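Local coordinates for 190aa long hypothetical protein (Pyrococcus horikoshii, PDB 2DDZ) that is of unknown function but forms a hexamer and belongs to a family probably related to class II aminoacyl-tRNA synthetases, at residues 85-99 with 111-125. Numbering follows the deposited sequence.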
# COMPACT_ATOMS: atom_id res chain seq x y z
N SER E 85 -15.17 1.93 3.89
CA SER E 85 -16.30 2.84 3.89
C SER E 85 -17.10 2.79 2.58
O SER E 85 -18.33 2.76 2.59
CB SER E 85 -15.81 4.26 4.15
OG SER E 85 -16.90 5.16 4.20
N SER E 86 -16.39 2.77 1.45
CA SER E 86 -17.07 2.72 0.16
C SER E 86 -17.89 1.43 0.07
O SER E 86 -19.10 1.46 -0.11
CB SER E 86 -16.05 2.75 -0.99
OG SER E 86 -15.36 3.98 -1.04
N LEU E 87 -17.21 0.31 0.22
CA LEU E 87 -17.83 -1.01 0.16
C LEU E 87 -19.04 -1.14 1.09
O LEU E 87 -20.06 -1.70 0.73
CB LEU E 87 -16.78 -2.07 0.49
CG LEU E 87 -17.09 -3.52 0.14
CD1 LEU E 87 -17.43 -3.65 -1.34
CD2 LEU E 87 -15.88 -4.35 0.49
N GLN E 88 -18.92 -0.61 2.31
CA GLN E 88 -20.02 -0.67 3.26
C GLN E 88 -21.27 0.04 2.73
O GLN E 88 -22.39 -0.45 2.89
CB GLN E 88 -19.61 -0.04 4.58
CG GLN E 88 -20.76 0.18 5.54
CD GLN E 88 -20.56 1.39 6.42
OE1 GLN E 88 -20.12 2.45 5.96
NE2 GLN E 88 -20.90 1.26 7.70
N LYS E 89 -21.10 1.20 2.12
CA LYS E 89 -22.25 1.92 1.63
C LYS E 89 -22.81 1.33 0.33
O LYS E 89 -23.98 1.50 0.02
CB LYS E 89 -21.93 3.42 1.53
CG LYS E 89 -22.01 4.09 2.92
CD LYS E 89 -21.49 5.53 3.01
CE LYS E 89 -20.02 5.60 3.44
NZ LYS E 89 -19.76 5.02 4.80
N LEU E 90 -21.98 0.58 -0.40
CA LEU E 90 -22.45 -0.07 -1.61
C LEU E 90 -23.39 -1.19 -1.20
O LEU E 90 -24.42 -1.42 -1.83
CB LEU E 90 -21.29 -0.66 -2.40
CG LEU E 90 -21.68 -1.47 -3.63
CD1 LEU E 90 -22.54 -0.63 -4.59
CD2 LEU E 90 -20.43 -1.95 -4.33
N LEU E 91 -23.02 -1.90 -0.13
CA LEU E 91 -23.82 -3.01 0.35
C LEU E 91 -25.15 -2.54 0.95
O LEU E 91 -26.19 -3.17 0.73
CB LEU E 91 -23.04 -3.83 1.39
CG LEU E 91 -21.72 -4.46 0.94
CD1 LEU E 91 -21.11 -5.23 2.11
CD2 LEU E 91 -21.95 -5.40 -0.23
N ILE E 92 -25.13 -1.44 1.71
CA ILE E 92 -26.36 -0.91 2.30
C ILE E 92 -27.25 -0.46 1.15
O ILE E 92 -28.48 -0.62 1.19
CB ILE E 92 -26.09 0.30 3.26
CG1 ILE E 92 -25.64 -0.22 4.63
CG2 ILE E 92 -27.35 1.12 3.49
CD1 ILE E 92 -24.66 -1.31 4.52
N ALA E 93 -26.64 0.09 0.10
CA ALA E 93 -27.40 0.52 -1.06
C ALA E 93 -28.06 -0.69 -1.71
O ALA E 93 -29.22 -0.61 -2.11
CB ALA E 93 -26.50 1.23 -2.06
N ARG E 94 -27.35 -1.80 -1.82
CA ARG E 94 -27.93 -2.99 -2.42
C ARG E 94 -29.11 -3.51 -1.58
O ARG E 94 -30.12 -3.93 -2.14
CB ARG E 94 -26.91 -4.11 -2.58
CG ARG E 94 -27.50 -5.42 -3.11
CD ARG E 94 -27.82 -5.37 -4.61
NE ARG E 94 -28.45 -6.60 -5.09
CZ ARG E 94 -29.76 -6.86 -5.01
NH1 ARG E 94 -30.59 -5.97 -4.49
NH2 ARG E 94 -30.24 -8.01 -5.46
N LEU E 95 -28.96 -3.47 -0.26
CA LEU E 95 -30.03 -3.90 0.64
C LEU E 95 -31.26 -3.01 0.44
O LEU E 95 -32.39 -3.48 0.56
CB LEU E 95 -29.59 -3.79 2.11
CG LEU E 95 -28.55 -4.81 2.59
CD1 LEU E 95 -28.32 -4.59 4.07
CD2 LEU E 95 -29.04 -6.24 2.33
N VAL E 96 -31.03 -1.74 0.13
CA VAL E 96 -32.13 -0.81 -0.08
C VAL E 96 -32.88 -1.20 -1.36
O VAL E 96 -34.10 -1.29 -1.36
CB VAL E 96 -31.61 0.65 -0.16
CG1 VAL E 96 -32.69 1.58 -0.67
CG2 VAL E 96 -31.14 1.10 1.23
N GLU E 97 -32.13 -1.45 -2.43
CA GLU E 97 -32.71 -1.87 -3.70
C GLU E 97 -33.54 -3.14 -3.49
O GLU E 97 -34.61 -3.30 -4.05
CB GLU E 97 -31.59 -2.18 -4.70
CG GLU E 97 -30.92 -0.97 -5.32
CD GLU E 97 -29.55 -1.31 -5.90
OE1 GLU E 97 -29.34 -2.47 -6.30
OE2 GLU E 97 -28.68 -0.40 -5.97
N LEU E 98 -33.01 -4.04 -2.67
CA LEU E 98 -33.67 -5.30 -2.37
C LEU E 98 -35.01 -5.15 -1.65
O LEU E 98 -35.93 -5.94 -1.87
CB LEU E 98 -32.73 -6.18 -1.54
CG LEU E 98 -33.32 -7.54 -1.15
CD1 LEU E 98 -33.69 -8.31 -2.41
CD2 LEU E 98 -32.32 -8.33 -0.31
N LEU E 99 -35.12 -4.16 -0.78
CA LEU E 99 -36.36 -3.95 -0.05
C LEU E 99 -37.46 -3.50 -1.01
O LEU E 99 -38.64 -3.71 -0.76
CB LEU E 99 -36.16 -2.93 1.07
CG LEU E 99 -35.35 -3.44 2.27
CD1 LEU E 99 -35.05 -2.30 3.22
CD2 LEU E 99 -36.15 -4.51 2.99
N ASP E 111 -24.95 5.38 5.30
CA ASP E 111 -24.91 3.95 5.55
C ASP E 111 -26.14 3.51 6.36
O ASP E 111 -26.16 2.41 6.90
CB ASP E 111 -23.62 3.58 6.29
CG ASP E 111 -23.56 4.17 7.68
OD1 ASP E 111 -24.30 5.14 7.96
OD2 ASP E 111 -22.75 3.67 8.50
N ASP E 112 -27.14 4.38 6.45
CA ASP E 112 -28.35 4.06 7.20
C ASP E 112 -29.56 3.89 6.27
O ASP E 112 -29.76 4.66 5.32
CB ASP E 112 -28.70 5.15 8.22
CG ASP E 112 -27.73 5.22 9.37
OD1 ASP E 112 -27.25 4.15 9.82
OD2 ASP E 112 -27.46 6.34 9.84
N ILE E 113 -30.36 2.87 6.57
CA ILE E 113 -31.56 2.57 5.81
C ILE E 113 -32.78 3.14 6.53
O ILE E 113 -32.98 2.91 7.73
CB ILE E 113 -31.72 1.06 5.66
CG1 ILE E 113 -30.56 0.52 4.82
CG2 ILE E 113 -33.08 0.72 5.04
CD1 ILE E 113 -30.50 -0.97 4.76
N TYR E 114 -33.60 3.89 5.80
CA TYR E 114 -34.81 4.49 6.36
C TYR E 114 -36.06 4.11 5.58
O TYR E 114 -36.04 3.94 4.35
CB TYR E 114 -34.71 6.03 6.39
CG TYR E 114 -33.87 6.60 7.51
CD1 TYR E 114 -32.48 6.58 7.43
CD2 TYR E 114 -34.46 7.16 8.64
CE1 TYR E 114 -31.69 7.10 8.46
CE2 TYR E 114 -33.68 7.69 9.67
CZ TYR E 114 -32.30 7.65 9.58
OH TYR E 114 -31.52 8.16 10.59
N VAL E 115 -37.16 4.00 6.31
CA VAL E 115 -38.46 3.68 5.72
C VAL E 115 -39.46 4.58 6.43
O VAL E 115 -39.63 4.51 7.65
CB VAL E 115 -38.85 2.20 5.96
CG1 VAL E 115 -40.23 1.94 5.38
CG2 VAL E 115 -37.82 1.27 5.30
N ASN E 116 -40.11 5.45 5.66
CA ASN E 116 -41.08 6.38 6.23
C ASN E 116 -40.45 7.16 7.38
O ASN E 116 -41.00 7.21 8.48
CB ASN E 116 -42.32 5.65 6.72
CG ASN E 116 -43.07 4.95 5.61
OD1 ASN E 116 -43.20 5.48 4.50
ND2 ASN E 116 -43.58 3.75 5.89
N GLY E 117 -39.29 7.76 7.11
CA GLY E 117 -38.59 8.55 8.11
C GLY E 117 -38.09 7.82 9.34
O GLY E 117 -37.56 8.45 10.25
N ARG E 118 -38.24 6.50 9.38
CA ARG E 118 -37.81 5.70 10.53
C ARG E 118 -36.59 4.82 10.20
O ARG E 118 -36.52 4.20 9.13
CB ARG E 118 -39.00 4.84 10.98
CG ARG E 118 -40.22 5.68 11.33
CD ARG E 118 -41.48 4.85 11.46
NE ARG E 118 -41.41 3.92 12.58
CZ ARG E 118 -42.19 2.85 12.72
NH1 ARG E 118 -43.11 2.58 11.79
NH2 ARG E 118 -42.05 2.05 13.77
N LYS E 119 -35.63 4.76 11.12
CA LYS E 119 -34.40 3.99 10.90
C LYS E 119 -34.54 2.50 11.12
O LYS E 119 -34.91 2.05 12.21
CB LYS E 119 -33.25 4.54 11.76
CG LYS E 119 -31.86 4.08 11.30
CD LYS E 119 -30.73 4.89 11.96
CE LYS E 119 -30.67 4.66 13.47
NZ LYS E 119 -30.44 3.22 13.82
N LEU E 120 -34.21 1.73 10.09
CA LEU E 120 -34.29 0.28 10.12
C LEU E 120 -32.98 -0.42 10.51
O LEU E 120 -33.00 -1.50 11.10
CB LEU E 120 -34.70 -0.23 8.73
CG LEU E 120 -34.63 -1.73 8.42
CD1 LEU E 120 -35.76 -2.47 9.15
CD2 LEU E 120 -34.76 -1.94 6.90
N SER E 121 -31.86 0.23 10.20
CA SER E 121 -30.55 -0.38 10.42
C SER E 121 -29.49 0.35 11.24
O SER E 121 -29.68 1.47 11.69
CB SER E 121 -29.92 -0.67 9.05
OG SER E 121 -29.64 0.56 8.39
N ILE E 122 -28.37 -0.34 11.41
CA ILE E 122 -27.17 0.18 12.06
C ILE E 122 -26.04 -0.49 11.28
O ILE E 122 -26.21 -1.58 10.72
CB ILE E 122 -27.03 -0.19 13.56
CG1 ILE E 122 -26.94 -1.71 13.74
CG2 ILE E 122 -28.17 0.47 14.36
CD1 ILE E 122 -26.45 -2.11 15.12
N SER E 123 -24.90 0.18 11.21
CA SER E 123 -23.80 -0.37 10.44
C SER E 123 -22.50 0.33 10.79
O SER E 123 -22.50 1.43 11.33
CB SER E 123 -24.08 -0.20 8.94
OG SER E 123 -23.07 -0.79 8.13
N ILE E 124 -21.40 -0.33 10.48
CA ILE E 124 -20.10 0.24 10.72
C ILE E 124 -19.08 -0.47 9.86
O ILE E 124 -19.20 -1.68 9.61
CB ILE E 124 -19.73 0.16 12.24
CG1 ILE E 124 -18.84 1.36 12.60
CG2 ILE E 124 -19.04 -1.16 12.56
CD1 ILE E 124 -17.49 1.31 11.93
N ALA E 125 -18.10 0.29 9.38
CA ALA E 125 -17.04 -0.25 8.54
C ALA E 125 -15.69 0.18 9.07
O ALA E 125 -15.51 1.35 9.40
CB ALA E 125 -17.20 0.24 7.11
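Helix 85-99 lies nearly lengthwise along a beta hairpin, touching it from Ser-85 beside Ala-125 to Leu-99 over Ile-113 and Leu-120. Its axis runs 22° from strand 112-115, 8.8 Å away at closest approach, and roughly antiparallel to strand 121-125. A type I' turn from Val-115 to Arg-118 links strand 112-115 to the return strand, which is interrupted at Leu-120. Ile-113 is the main hydrophobic contact: its CG1 lies 3.5 Å from Ile-92 CG2 and 3.7 Å from Val-96 CG2. Being branched, it can touch Ile-92, Leu-95 and Val-96, on successive turns of one helix face, at once. Farther along, Leu-99 CD1 and Leu-120 CD2 meet tip to tip at 3.7 Å. The other end is polar. Lys-89 CG lies against Asp-111 CB (3.8 Å), and Asp-111 OD2 is 3.1 Å from Gln-88 NE2. With CG anti to the backbone N (chi1 169°) and a bend at chi2, Gln-88 lays its amide over the methyl of Ala-125, small enough to admit it. Gln-88 NE2 donates a bent bond to Ser-123 OG (3.0 Å), tilted 26° from the amide plane, while Gln-88 OE1 accepts from Lys-89 NZ at 2.8 Å. Ser-123 OG also bonds to His-135 O, and Lys-89 forms a salt bridge with Asp-182 of the second subunit. A leucine in place of Gln-88 would probably leave Ser-123 OG without its amide donor and Lys-89 NZ without one acceptor. Strand 131-139 continues the sheet: a helix laid on the antiparallel part of a mixed sheet, an alpha+beta layering consistent with the class II synthetase fold.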